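Local coordinates for protein MdcD (Pseudomonas aeruginosa, PDB 5VIP) that probably forms part of a malonate decarboxylase, as a carboxyltransferase-family subunit with a carboxy-lyase role in removing carbon dioxide from a malonyl thioester, at residues I133-Q144 with G162-S171; C170-E178 with G219-D227. One frame throughout, in Å; residues are numbered along the deposited sequence.

Contact 1 of 2, residues I133-Q144 with G162-S171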
ATOM      1  N   ILE B 133       5.931   2.641   2.966  1.00 12.74           N
ATOM      2  CA  ILE B 133       4.544   2.209   3.033  1.00 13.57           C
ATOM      3  C   ILE B 133       4.378   0.885   2.280  1.00 12.52           C
ATOM      4  O   ILE B 133       3.656   0.002   2.730  1.00 13.76           O
ATOM      5  CB  ILE B 133       3.592   3.293   2.487  1.00 13.03           C
ATOM      6  CG1 ILE B 133       3.531   4.468   3.479  1.00 16.07           C
ATOM      7  CG2 ILE B 133       2.189   2.735   2.253  1.00 13.56           C
ATOM      8  CD1 ILE B 133       2.659   5.637   3.031  1.00 19.76           C
ATOM      9  N   ALA B 134       5.051   0.740   1.142  1.00 12.71           N
ATOM     10  CA  ALA B 134       4.972  -0.526   0.417  1.00 12.91           C
ATOM     11  C   ALA B 134       5.575  -1.659   1.253  1.00 14.55           C
ATOM     12  O   ALA B 134       5.081  -2.791   1.230  1.00 15.82           O
ATOM     13  CB  ALA B 134       5.670  -0.422  -0.935  1.00 13.62           C
ATOM     14  N   GLU B 135       6.618  -1.350   2.015  1.00 12.83           N
ATOM     15  CA  GLU B 135       7.242  -2.346   2.888  1.00 14.30           C
ATOM     16  C   GLU B 135       6.381  -2.675   4.096  1.00 14.13           C
ATOM     17  O   GLU B 135       6.355  -3.822   4.544  1.00 14.00           O
ATOM     18  CB  GLU B 135       8.629  -1.872   3.362  1.00 14.78           C
ATOM     19  CG  GLU B 135       9.688  -1.972   2.274  1.00 19.63           C
ATOM     20  CD  GLU B 135      10.942  -1.171   2.567  1.00 29.84           C
ATOM     21  OE1 GLU B 135      11.099  -0.670   3.708  1.00 25.89           O
ATOM     22  OE2 GLU B 135      11.776  -1.040   1.639  1.00 33.57           O
ATOM     23  N   ILE B 136       5.709  -1.663   4.642  1.00 11.50           N
ATOM     24  CA  ILE B 136       4.740  -1.884   5.710  1.00 11.55           C
ATOM     25  C   ILE B 136       3.607  -2.781   5.233  1.00 13.08           C
ATOM     26  O   ILE B 136       3.192  -3.715   5.930  1.00 10.81           O
ATOM     27  CB  ILE B 136       4.176  -0.542   6.218  1.00 11.57           C
ATOM     28  CG1 ILE B 136       5.300   0.228   6.913  1.00 12.67           C
ATOM     29  CG2 ILE B 136       2.970  -0.776   7.126  1.00 11.73           C
ATOM     30  CD1 ILE B 136       5.075   1.722   7.033  1.00 14.74           C
ATOM     31  N   GLN B 137       3.104  -2.501   4.036  1.00 12.31           N
ATOM     32  CA  GLN B 137       2.005  -3.291   3.484  1.00 11.45           C
ATOM     33  C   GLN B 137       2.431  -4.744   3.270  1.00 13.16           C
ATOM     34  O   GLN B 137       1.717  -5.671   3.670  1.00 13.62           O
ATOM     35  CB  GLN B 137       1.493  -2.660   2.187  1.00 11.86           C
ATOM     36  CG  GLN B 137       0.722  -1.378   2.469  1.00 13.78           C
ATOM     37  CD  GLN B 137       0.430  -0.578   1.224  1.00 14.37           C
ATOM     38  OE1 GLN B 137       0.872  -0.924   0.134  1.00 15.20           O
ATOM     39  NE2 GLN B 137      -0.316   0.502   1.381  1.00 15.78           N
ATOM     40  N   ALA B 138       3.617  -4.939   2.703  1.00 12.82           N
ATOM     41  CA  ALA B 138       4.179  -6.280   2.532  1.00 13.94           C
ATOM     42  C   ALA B 138       4.306  -7.033   3.848  1.00 11.41           C
ATOM     43  O   ALA B 138       4.012  -8.229   3.915  1.00 12.98           O
ATOM     44  CB  ALA B 138       5.562  -6.204   1.855  1.00 13.09           C
ATOM     45  N   ALA B 139       4.765  -6.338   4.886  1.00 11.92           N
ATOM     46  CA  ALA B 139       4.991  -6.978   6.176  1.00 13.63           C
ATOM     47  C   ALA B 139       3.670  -7.363   6.844  1.00 12.44           C
ATOM     48  O   ALA B 139       3.594  -8.358   7.570  1.00 11.84           O
ATOM     49  CB  ALA B 139       5.815  -6.064   7.084  1.00 11.69           C
ATOM     50  N   ILE B 140       2.622  -6.584   6.596  1.00 11.40           N
ATOM     51  CA  ILE B 140       1.320  -6.911   7.174  1.00 13.46           C
ATOM     52  C   ILE B 140       0.780  -8.201   6.567  1.00 13.46           C
ATOM     53  O   ILE B 140       0.279  -9.080   7.278  1.00 12.78           O
ATOM     54  CB  ILE B 140       0.307  -5.767   6.965  1.00 11.47           C
ATOM     55  CG1 ILE B 140       0.643  -4.614   7.920  1.00 13.43           C
ATOM     56  CG2 ILE B 140      -1.134  -6.262   7.217  1.00 13.04           C
ATOM     57  CD1 ILE B 140      -0.029  -3.331   7.539  1.00 11.17           C
ATOM     58  N   VAL B 141       0.911  -8.327   5.249  1.00 11.80           N
ATOM     59  CA  VAL B 141       0.426  -9.517   4.561  1.00 13.51           C
ATOM     60  C   VAL B 141       1.228 -10.746   5.024  1.00 14.80           C
ATOM     61  O   VAL B 141       0.652 -11.798   5.315  1.00 14.66           O
ATOM     62  CB  VAL B 141       0.499  -9.336   3.020  1.00 13.11           C
ATOM     63  CG1 VAL B 141       0.044 -10.615   2.280  1.00 14.66           C
ATOM     64  CG2 VAL B 141      -0.373  -8.153   2.594  1.00 11.30           C
ATOM     65  N   ASP B 142       2.546 -10.599   5.127  1.00 13.15           N
ATOM     66  CA  ASP B 142       3.404 -11.697   5.603  1.00 14.53           C
ATOM     67  C   ASP B 142       3.010 -12.118   7.018  1.00 15.78           C
ATOM     68  O   ASP B 142       2.839 -13.302   7.282  1.00 16.73           O
ATOM     69  CB  ASP B 142       4.879 -11.286   5.559  1.00 17.61           C
ATOM     70  CG  ASP B 142       5.826 -12.414   5.940  1.00 23.65           C
ATOM     71  OD1 ASP B 142       5.396 -13.590   5.989  1.00 24.36           O
ATOM     72  OD2 ASP B 142       7.018 -12.115   6.180  1.00 23.00           O
ATOM     73  N   LEU B 143       2.839 -11.148   7.914  1.00 13.11           N
ATOM     74  CA  LEU B 143       2.540 -11.450   9.308  1.00 13.44           C
ATOM     75  C   LEU B 143       1.176 -12.124   9.455  1.00 14.13           C
ATOM     76  O   LEU B 143       0.991 -12.979  10.324  1.00 16.42           O
ATOM     77  CB  LEU B 143       2.597 -10.174  10.162  1.00 13.46           C
ATOM     78  CG  LEU B 143       2.222 -10.283  11.653  1.00 13.03           C
ATOM     79  CD1 LEU B 143       3.040 -11.377  12.376  1.00 12.14           C
ATOM     80  CD2 LEU B 143       2.418  -8.940  12.351  1.00 13.27           C
ATOM     81  N   GLN B 144       0.236 -11.760   8.589  1.00 13.80           N
ATOM     82  CA  GLN B 144      -1.119 -12.280   8.691  1.00 15.29           C
ATOM     83  C   GLN B 144      -1.274 -13.675   8.072  1.00 16.98           C
ATOM     84  O   GLN B 144      -2.384 -14.182   7.933  1.00 16.09           O
ATOM     85  CB  GLN B 144      -2.103 -11.278   8.094  1.00 14.62           C
ATOM     86  CG  GLN B 144      -2.241 -10.072   9.044  1.00 13.18           C
ATOM     87  CD  GLN B 144      -3.265  -9.038   8.626  1.00 14.41           C
ATOM     88  OE1 GLN B 144      -3.717  -8.254   9.455  1.00 16.88           O
ATOM     89  NE2 GLN B 144      -3.633  -9.018   7.347  1.00 13.52           N
ATOM     90  N   GLY B 162      -1.527   6.554   1.887  1.00 19.49           N
ATOM     91  CA  GLY B 162      -1.063   5.195   1.691  1.00 19.36           C
ATOM     92  C   GLY B 162      -1.278   4.315   2.907  1.00 17.23           C
ATOM     93  O   GLY B 162      -1.445   3.101   2.786  1.00 16.76           O
HETATM   94  N   MSE B 163      -1.274   4.909   4.089  1.00 16.52           N
HETATM   95  CA  MSE B 163      -1.485   4.099   5.295  1.00 17.03           C
HETATM   96  C   MSE B 163      -2.948   3.672   5.465  1.00 16.24           C
HETATM   97  O   MSE B 163      -3.240   2.771   6.249  1.00 16.62           O
HETATM   98  CB  MSE B 163      -0.991   4.856   6.528  1.00 18.65           C
HETATM   99  CG  MSE B 163       0.546   4.864   6.662  1.00 25.60           C
HETATM  100 SE   MSE B 163       1.325   3.042   6.737  1.00 27.46          SE
HETATM  101  CE  MSE B 163       0.623   2.479   8.430  1.00 13.28           C
ATOM    102  N   SER B 164      -3.871   4.279   4.716  1.00 14.51           N
ATOM    103  CA  SER B 164      -5.261   3.810   4.769  1.00 15.85           C
ATOM    104  C   SER B 164      -5.396   2.510   3.994  1.00 16.01           C
ATOM    105  O   SER B 164      -6.268   1.678   4.275  1.00 12.99           O
ATOM    106  CB  SER B 164      -6.225   4.858   4.215  1.00 16.03           C
ATOM    107  OG  SER B 164      -6.100   4.962   2.791  1.00 22.48           O
ATOM    108  N   ILE B 165      -4.535   2.339   2.998  1.00 13.25           N
ATOM    109  CA  ILE B 165      -4.489   1.087   2.260  1.00 14.18           C
ATOM    110  C   ILE B 165      -3.922   0.004   3.187  1.00 15.50           C
ATOM    111  O   ILE B 165      -4.388  -1.137   3.184  1.00 14.80           O
ATOM    112  CB  ILE B 165      -3.641   1.229   0.974  1.00 13.90           C
ATOM    113  CG1 ILE B 165      -4.281   2.269   0.041  1.00 16.49           C
ATOM    114  CG2 ILE B 165      -3.472  -0.124   0.277  1.00 14.82           C
ATOM    115  CD1 ILE B 165      -3.460   2.564  -1.246  1.00 16.79           C
ATOM    116  N   ALA B 166      -2.927   0.376   3.992  1.00 14.18           N
ATOM    117  CA  ALA B 166      -2.392  -0.539   5.013  1.00 17.53           C
ATOM    118  C   ALA B 166      -3.492  -0.935   5.995  1.00 12.51           C
ATOM    119  O   ALA B 166      -3.616  -2.096   6.360  1.00 13.53           O
ATOM    120  CB  ALA B 166      -1.216   0.097   5.757  1.00 15.20           C
ATOM    121  N   ALA B 167      -4.298   0.032   6.412  1.00 15.54           N
ATOM    122  CA  ALA B 167      -5.417  -0.250   7.306  1.00 14.25           C
ATOM    123  C   ALA B 167      -6.360  -1.268   6.653  1.00 15.53           C
ATOM    124  O   ALA B 167      -6.830  -2.212   7.300  1.00 15.80           O
ATOM    125  CB  ALA B 167      -6.162   1.044   7.656  1.00 15.80           C
ATOM    126  N   GLY B 168      -6.615  -1.081   5.361  1.00 13.92           N
ATOM    127  CA  GLY B 168      -7.481  -1.978   4.609  1.00 12.82           C
ATOM    128  C   GLY B 168      -6.938  -3.401   4.517  1.00 16.61           C
ATOM    129  O   GLY B 168      -7.702  -4.332   4.276  1.00 14.15           O
ATOM    130  N   LEU B 169      -5.623  -3.576   4.695  1.00 12.85           N
ATOM    131  CA  LEU B 169      -5.034  -4.919   4.723  1.00 11.26           C
ATOM    132  C   LEU B 169      -5.177  -5.595   6.074  1.00 13.48           C
ATOM    133  O   LEU B 169      -5.149  -6.825   6.154  1.00 14.44           O
ATOM    134  CB  LEU B 169      -3.547  -4.881   4.400  1.00 14.21           C
ATOM    135  CG  LEU B 169      -3.140  -4.328   3.048  1.00 12.37           C
ATOM    136  CD1 LEU B 169      -1.644  -4.061   3.108  1.00 14.48           C
ATOM    137  CD2 LEU B 169      -3.471  -5.336   1.972  1.00 11.13           C
ATOM    138  N   CYS B 170      -5.273  -4.803   7.139  1.00 11.59           N
ATOM    139  CA  CYS B 170      -5.277  -5.359   8.498  1.00 11.71           C
ATOM    140  C   CYS B 170      -6.504  -6.235   8.748  1.00 13.35           C
ATOM    141  O   CYS B 170      -7.601  -5.907   8.281  1.00 12.30           O
ATOM    142  CB  CYS B 170      -5.231  -4.230   9.534  1.00 13.41           C
ATOM    143  SG  CYS B 170      -3.613  -3.392   9.580  1.00 15.70           S
ATOM    144  N   SER B 171      -6.318  -7.326   9.491  1.00 11.71           N
ATOM    145  CA  SER B 171      -7.415  -8.244   9.829  1.00 13.88           C
ATOM    146  C   SER B 171      -8.607  -7.551  10.465  1.00 16.17           C
ATOM    147  O   SER B 171      -9.760  -7.843  10.139  1.00 13.31           O
ATOM    148  CB  SER B 171      -6.927  -9.341  10.793  1.00 13.60           C
ATOM    149  OG  SER B 171      -5.998 -10.209  10.152  1.00 15.48           O
TER

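Contact 2 of 2, residues C170-E178 with G219-D227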
ATOM      1  N   CYS B 170      -5.273  -4.803   7.139  1.00 11.59           N
ATOM      2  CA  CYS B 170      -5.277  -5.359   8.498  1.00 11.71           C
ATOM      3  C   CYS B 170      -6.504  -6.235   8.748  1.00 13.35           C
ATOM      4  O   CYS B 170      -7.601  -5.907   8.281  1.00 12.30           O
ATOM      5  CB  CYS B 170      -5.231  -4.230   9.534  1.00 13.41           C
ATOM      6  SG  CYS B 170      -3.613  -3.392   9.580  1.00 15.70           S
ATOM      7  N   SER B 171      -6.318  -7.326   9.491  1.00 11.71           N
ATOM      8  CA  SER B 171      -7.415  -8.244   9.829  1.00 13.88           C
ATOM      9  C   SER B 171      -8.607  -7.551  10.465  1.00 16.17           C
ATOM     10  O   SER B 171      -9.760  -7.843  10.139  1.00 13.31           O
ATOM     11  CB  SER B 171      -6.927  -9.341  10.793  1.00 13.60           C
ATOM     12  OG  SER B 171      -5.998 -10.209  10.152  1.00 15.48           O
ATOM     13  N   TYR B 172      -8.328  -6.647  11.399  1.00 11.86           N
ATOM     14  CA  TYR B 172      -9.403  -5.944  12.093  1.00 14.39           C
ATOM     15  C   TYR B 172      -9.110  -4.462  12.170  1.00 14.15           C
ATOM     16  O   TYR B 172      -7.989  -4.075  12.482  1.00 14.46           O
ATOM     17  CB  TYR B 172      -9.606  -6.507  13.508  1.00 11.58           C
ATOM     18  CG  TYR B 172      -9.870  -7.989  13.496  1.00 14.16           C
ATOM     19  CD1 TYR B 172     -11.067  -8.491  12.991  1.00 12.88           C
ATOM     20  CD2 TYR B 172      -8.905  -8.887  13.932  1.00 14.46           C
ATOM     21  CE1 TYR B 172     -11.307  -9.867  12.953  1.00 14.63           C
ATOM     22  CE2 TYR B 172      -9.131 -10.261  13.905  1.00 13.11           C
ATOM     23  CZ  TYR B 172     -10.335 -10.741  13.415  1.00 16.55           C
ATOM     24  OH  TYR B 172     -10.547 -12.105  13.390  1.00 13.51           O
ATOM     25  N   VAL B 173     -10.130  -3.647  11.898  1.00 13.89           N
ATOM     26  CA  VAL B 173     -10.014  -2.194  11.983  1.00 13.79           C
ATOM     27  C   VAL B 173     -11.005  -1.651  13.003  1.00 15.54           C
ATOM     28  O   VAL B 173     -12.224  -1.837  12.862  1.00 15.37           O
ATOM     29  CB  VAL B 173     -10.276  -1.509  10.616  1.00 16.05           C
ATOM     30  CG1 VAL B 173     -10.233   0.005  10.780  1.00 17.18           C
ATOM     31  CG2 VAL B 173      -9.260  -1.974   9.579  1.00 16.87           C
ATOM     32  N   LEU B 174     -10.485  -1.002  14.039  1.00 12.62           N
ATOM     33  CA  LEU B 174     -11.334  -0.499  15.116  1.00 12.76           C
ATOM     34  C   LEU B 174     -11.330   1.015  15.058  1.00 15.06           C
ATOM     35  O   LEU B 174     -10.269   1.631  14.943  1.00 16.76           O
ATOM     36  CB  LEU B 174     -10.855  -0.983  16.497  1.00 12.74           C
ATOM     37  CG  LEU B 174     -10.365  -2.438  16.621  1.00 15.50           C
ATOM     38  CD1 LEU B 174     -10.078  -2.828  18.078  1.00 13.26           C
ATOM     39  CD2 LEU B 174     -11.295  -3.414  15.944  1.00 17.63           C
ATOM     40  N   VAL B 175     -12.507   1.622  15.134  1.00 15.45           N
ATOM     41  CA  VAL B 175     -12.598   3.070  15.022  1.00 14.37           C
ATOM     42  C   VAL B 175     -13.446   3.678  16.139  1.00 18.21           C
ATOM     43  O   VAL B 175     -14.296   3.011  16.730  1.00 19.37           O
ATOM     44  CB  VAL B 175     -13.189   3.490  13.663  1.00 15.59           C
ATOM     45  CG1 VAL B 175     -12.272   3.062  12.505  1.00 15.75           C
ATOM     46  CG2 VAL B 175     -14.608   2.910  13.498  1.00 16.76           C
ATOM     47  N   THR B 176     -13.200   4.953  16.422  1.00 17.99           N
ATOM     48  CA  THR B 176     -14.040   5.712  17.337  1.00 19.68           C
ATOM     49  C   THR B 176     -14.931   6.654  16.531  1.00 22.68           C
ATOM     50  O   THR B 176     -14.797   6.751  15.307  1.00 22.72           O
ATOM     51  CB  THR B 176     -13.200   6.541  18.331  1.00 19.28           C
ATOM     52  OG1 THR B 176     -12.423   7.496  17.595  1.00 24.57           O
ATOM     53  CG2 THR B 176     -12.259   5.651  19.120  1.00 20.00           C
ATOM     54  N   ARG B 177     -15.818   7.364  17.221  1.00 22.50           N
ATOM     55  CA  ARG B 177     -16.637   8.387  16.574  1.00 26.84           C
ATOM     56  C   ARG B 177     -15.790   9.506  15.962  1.00 25.20           C
ATOM     57  O   ARG B 177     -16.121  10.030  14.899  1.00 26.84           O
ATOM     58  CB  ARG B 177     -17.633   8.988  17.572  1.00 30.61           C
ATOM     59  CG  ARG B 177     -18.529  10.048  16.951  1.00 38.38           C
ATOM     60  CD  ARG B 177     -19.867  10.206  17.676  1.00 42.47           C
ATOM     61  NE  ARG B 177     -20.880  10.817  16.813  1.00 51.00           N
ATOM     62  CZ  ARG B 177     -20.789  12.030  16.267  1.00 60.65           C
ATOM     63  NH1 ARG B 177     -19.737  12.810  16.501  1.00 54.91           N
ATOM     64  NH2 ARG B 177     -21.770  12.477  15.491  1.00 66.56           N
ATOM     65  N   GLU B 178     -14.698   9.868  16.630  1.00 23.96           N
ATOM     66  CA  GLU B 178     -13.821  10.947  16.151  1.00 32.28           C
ATOM     67  C   GLU B 178     -12.854  10.515  15.044  1.00 29.88           C
ATOM     68  O   GLU B 178     -12.110  11.332  14.492  1.00 26.81           O
ATOM     69  CB  GLU B 178     -13.016  11.534  17.312  1.00 33.90           C
ATOM     70  CG  GLU B 178     -13.701  12.702  18.026  1.00 42.40           C
ATOM     71  CD  GLU B 178     -14.013  13.865  17.092  1.00 52.40           C
ATOM     72  OE1 GLU B 178     -13.101  14.686  16.831  1.00 54.27           O
ATOM     73  OE2 GLU B 178     -15.171  13.965  16.628  1.00 55.34           O
ATOM     74  N   GLY B 219     -19.566  -1.522   6.773  1.00 18.46           N
ATOM     75  CA  GLY B 219     -18.811  -2.760   6.887  1.00 21.66           C
ATOM     76  C   GLY B 219     -17.310  -2.632   6.637  1.00 21.09           C
ATOM     77  O   GLY B 219     -16.606  -3.637   6.506  1.00 24.72           O
ATOM     78  N   LEU B 220     -16.817  -1.402   6.596  1.00 17.10           N
ATOM     79  CA  LEU B 220     -15.401  -1.138   6.318  1.00 15.72           C
ATOM     80  C   LEU B 220     -14.553  -1.052   7.586  1.00 16.95           C
ATOM     81  O   LEU B 220     -13.319  -1.003   7.524  1.00 19.36           O
ATOM     82  CB  LEU B 220     -15.267   0.157   5.517  1.00 19.16           C
ATOM     83  CG  LEU B 220     -15.789   0.081   4.082  1.00 20.90           C
ATOM     84  CD1 LEU B 220     -15.696   1.462   3.444  1.00 20.53           C
ATOM     85  CD2 LEU B 220     -15.001  -0.932   3.257  1.00 18.37           C
ATOM     86  N   ALA B 221     -15.220  -0.990   8.730  1.00 17.68           N
ATOM     87  CA  ALA B 221     -14.561  -1.124  10.025  1.00 19.30           C
ATOM     88  C   ALA B 221     -15.265  -2.223  10.802  1.00 19.56           C
ATOM     89  O   ALA B 221     -16.476  -2.445  10.639  1.00 18.86           O
ATOM     90  CB  ALA B 221     -14.584   0.194  10.804  1.00 17.61           C
ATOM     91  N   ASP B 222     -14.520  -2.906  11.660  1.00 14.50           N
ATOM     92  CA  ASP B 222     -15.045  -4.081  12.334  1.00 16.05           C
ATOM     93  C   ASP B 222     -15.728  -3.773  13.661  1.00 18.80           C
ATOM     94  O   ASP B 222     -16.620  -4.498  14.090  1.00 17.99           O
ATOM     95  CB  ASP B 222     -13.922  -5.084  12.530  1.00 13.74           C
ATOM     96  CG  ASP B 222     -13.318  -5.514  11.213  1.00 17.92           C
ATOM     97  OD1 ASP B 222     -13.940  -6.364  10.529  1.00 17.67           O
ATOM     98  OD2 ASP B 222     -12.242  -4.976  10.834  1.00 14.75           O
ATOM     99  N   ALA B 223     -15.308  -2.696  14.313  1.00 16.47           N
ATOM    100  CA  ALA B 223     -15.949  -2.293  15.554  1.00 15.92           C
ATOM    101  C   ALA B 223     -15.925  -0.779  15.681  1.00 20.68           C
ATOM    102  O   ALA B 223     -14.984  -0.120  15.217  1.00 17.03           O
ATOM    103  CB  ALA B 223     -15.273  -2.946  16.752  1.00 18.31           C
ATOM    104  N   TYR B 224     -16.965  -0.257  16.324  1.00 18.21           N
ATOM    105  CA  TYR B 224     -17.158   1.164  16.586  1.00 16.69           C
ATOM    106  C   TYR B 224     -17.052   1.362  18.095  1.00 17.82           C
ATOM    107  O   TYR B 224     -17.918   0.920  18.828  1.00 23.02           O
ATOM    108  CB  TYR B 224     -18.527   1.602  16.043  1.00 20.15           C
ATOM    109  CG  TYR B 224     -18.929   3.041  16.265  1.00 21.55           C
ATOM    110  CD1 TYR B 224     -18.171   4.085  15.756  1.00 24.33           C
ATOM    111  CD2 TYR B 224     -20.097   3.355  16.949  1.00 28.14           C
ATOM    112  CE1 TYR B 224     -18.551   5.405  15.947  1.00 28.93           C
ATOM    113  CE2 TYR B 224     -20.488   4.671  17.139  1.00 31.93           C
ATOM    114  CZ  TYR B 224     -19.712   5.694  16.637  1.00 36.45           C
ATOM    115  OH  TYR B 224     -20.093   7.009  16.821  1.00 38.97           O
ATOM    116  N   LEU B 225     -15.988   2.016  18.556  1.00 18.59           N
ATOM    117  CA  LEU B 225     -15.677   2.059  19.986  1.00 19.34           C
ATOM    118  C   LEU B 225     -15.981   3.403  20.626  1.00 18.75           C
ATOM    119  O   LEU B 225     -15.777   4.445  20.009  1.00 16.31           O
ATOM    120  CB  LEU B 225     -14.195   1.742  20.221  1.00 19.21           C
ATOM    121  CG  LEU B 225     -13.605   0.535  19.486  1.00 22.82           C
ATOM    122  CD1 LEU B 225     -12.143   0.325  19.873  1.00 21.63           C
ATOM    123  CD2 LEU B 225     -14.423  -0.709  19.752  1.00 26.67           C
ATOM    124  N   ALA B 226     -16.439   3.366  21.877  1.00 21.39           N
ATOM    125  CA  ALA B 226     -16.539   4.563  22.693  1.00 18.70           C
ATOM    126  C   ALA B 226     -15.145   5.107  22.930  1.00 22.09           C
ATOM    127  O   ALA B 226     -14.187   4.340  22.975  1.00 19.71           O
ATOM    128  CB  ALA B 226     -17.215   4.258  24.033  1.00 18.37           C
ATOM    129  N   ASP B 227     -15.033   6.418  23.127  1.00 19.45           N
ATOM    130  CA  ASP B 227     -13.731   7.013  23.401  1.00 23.89           C
ATOM    131  C   ASP B 227     -13.398   6.795  24.862  1.00 23.64           C
ATOM    132  O   ASP B 227     -13.521   7.690  25.699  1.00 23.06           O
ATOM    133  CB  ASP B 227     -13.707   8.502  23.047  1.00 24.52           C
ATOM    134  CG  ASP B 227     -12.353   9.131  23.311  1.00 27.10           C
ATOM    135  OD1 ASP B 227     -11.365   8.380  23.461  1.00 22.23           O
ATOM    136  OD2 ASP B 227     -12.269  10.373  23.380  1.00 34.12           O
TER
HETATM  137  O   HOH W   1     -12.271  -8.250   9.294  1.00 19.42           O
HETATM  138  O   HOH W   2     -16.508   6.900  19.811  1.00 24.20           O

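Contact 1 of 2, residues I133-Q144 with G162-S171
The side-chain oxygen OE1 of Gln144 is gripped from more than one direction. Ser171 N donates to Gln144 OE1 at 2.8 Å, tilted 29° from the carbonyl plane, and the same oxygen accepts from Val149 N; Ser171 OG stands 3.1 Å from OE1, at best a weak bond. On its other branch the amide sends NE2 to Leu169 O, 2.9 Å away, nearly straight and close to the amide's own plane. Glutamine suits this place because one flat group both donates and accepts, so the bonds fix its rotation as well as its position, tying the end of helix 126-143 to the turn that leaves helix 162-169. CG lies beside the backbone N (chi1 -73°) and the chain beyond is extended, which carries the amide across.

Farther back, Gln137 sits as a knob among Gly162, Ile165, Ala166 and Leu169. Leu169 meets its stem at about a right angle, CD1 being 3.6 Å from Gln137 CB, while NE2 makes a weak, bent bond to Gly162 O. Gly162, without a side chain, lets Ile133 lie against its backbone, and the small Ala166 leaves room for Ile140, whose CD1 is 4.0 Å from Ala166 CB. The bent chain of selenomethionine Met163 brings SE to 4.0 Å from Ile136 CD1.

The axes of segments 133-143 and 162-169 run parallel within 3° and approach to 9.6 Å. Helix 126-143 links parallel strands 111-115 and 150-153, helix 162-169 precedes parallel strand 172-176, and Ile140 and Cys170 both touch Leu114, as befits the crotonase-like fold of carboxyltransferases.

Contact 2 of 2, residues C170-E178 with G219-D227
The ring of Tyr172 has the carboxylate of Asp222 at its edge, CG lying near the ring plane 4.1 Å from Tyr172 CD1, with the two flat groups turned 79° against each other. Tyr239 of helix 229-242 also meets this ring, and the phenol oxygen bonds to Gly243 O. At the far end of the strand pair, the Tyr224 ring and the guanidinium of Arg177 have planes 63° apart. Their side chains run alongside each other in the same direction, and it is the aliphatic stem of Arg177 that touches, CB coming to 3.2 Å from Tyr224 OH. Arg177 swings CG away from its own amide nitrogen (chi1 -179°) and stays extended to NE, so that the stem follows the phenol outward.

Between these ends, strands 172-176 and 223-225 pair in parallel. Val175 turns both its N-H and its C=O to strand 223-225, N to Ala223 O at 3.0 Å and O from Leu225 N at 2.7 Å, thus bonding to the residues flanking its partner Tyr224. Leu174, Ala223 and Leu225 share one face, where Leu225 CD1 packs 3.8 Å from Leu174 CB beneath helix 229-242. On the other face, the methyl of Ala221 is small enough for Val175 CG2 to come within 3.8 Å of Ala221 CB.

Asp222 carries the pairing past the strand's start. Val173 N donates to the anti lone pair of Asp222 OD2 at 2.7 Å, while Asp222 N donates to Val173 O. Water 1 joins OD1 to Ser171 O; water 2 joins Arg177 N to Leu225 O at the opposite end. Asp222 OD2 also forms a salt bridge with Arg249. Just before strand 223-225 begins, this carboxylate takes the place of a strand partner for Val173 N, and, held by a peptide N-H, a water and an arginine, it would probably stay ionised.

Overall arrangement
Contact 1 closes before contact 2 opens along the chain, and the two share Cys170 and Ser171, the turn between helix 162-169 and strand 172-176. Their centres lie about 17 Å apart. Contact 1 joins two helices; contact 2 joins the last two strands of the mixed sheet, where 172-176 lies between 150-153 and the outermost strand of this chain, 223-225. They touch directly where Ala167 O approaches Val173 CG2 at 3.3 Å. The two-residue connection takes the chain directly from the helix pair into the sheet, so both contacts use it. Another protein chain reaches many residues of contact 1 but only Leu220 of contact 2, so the helix pair lies nearer that subunit interface.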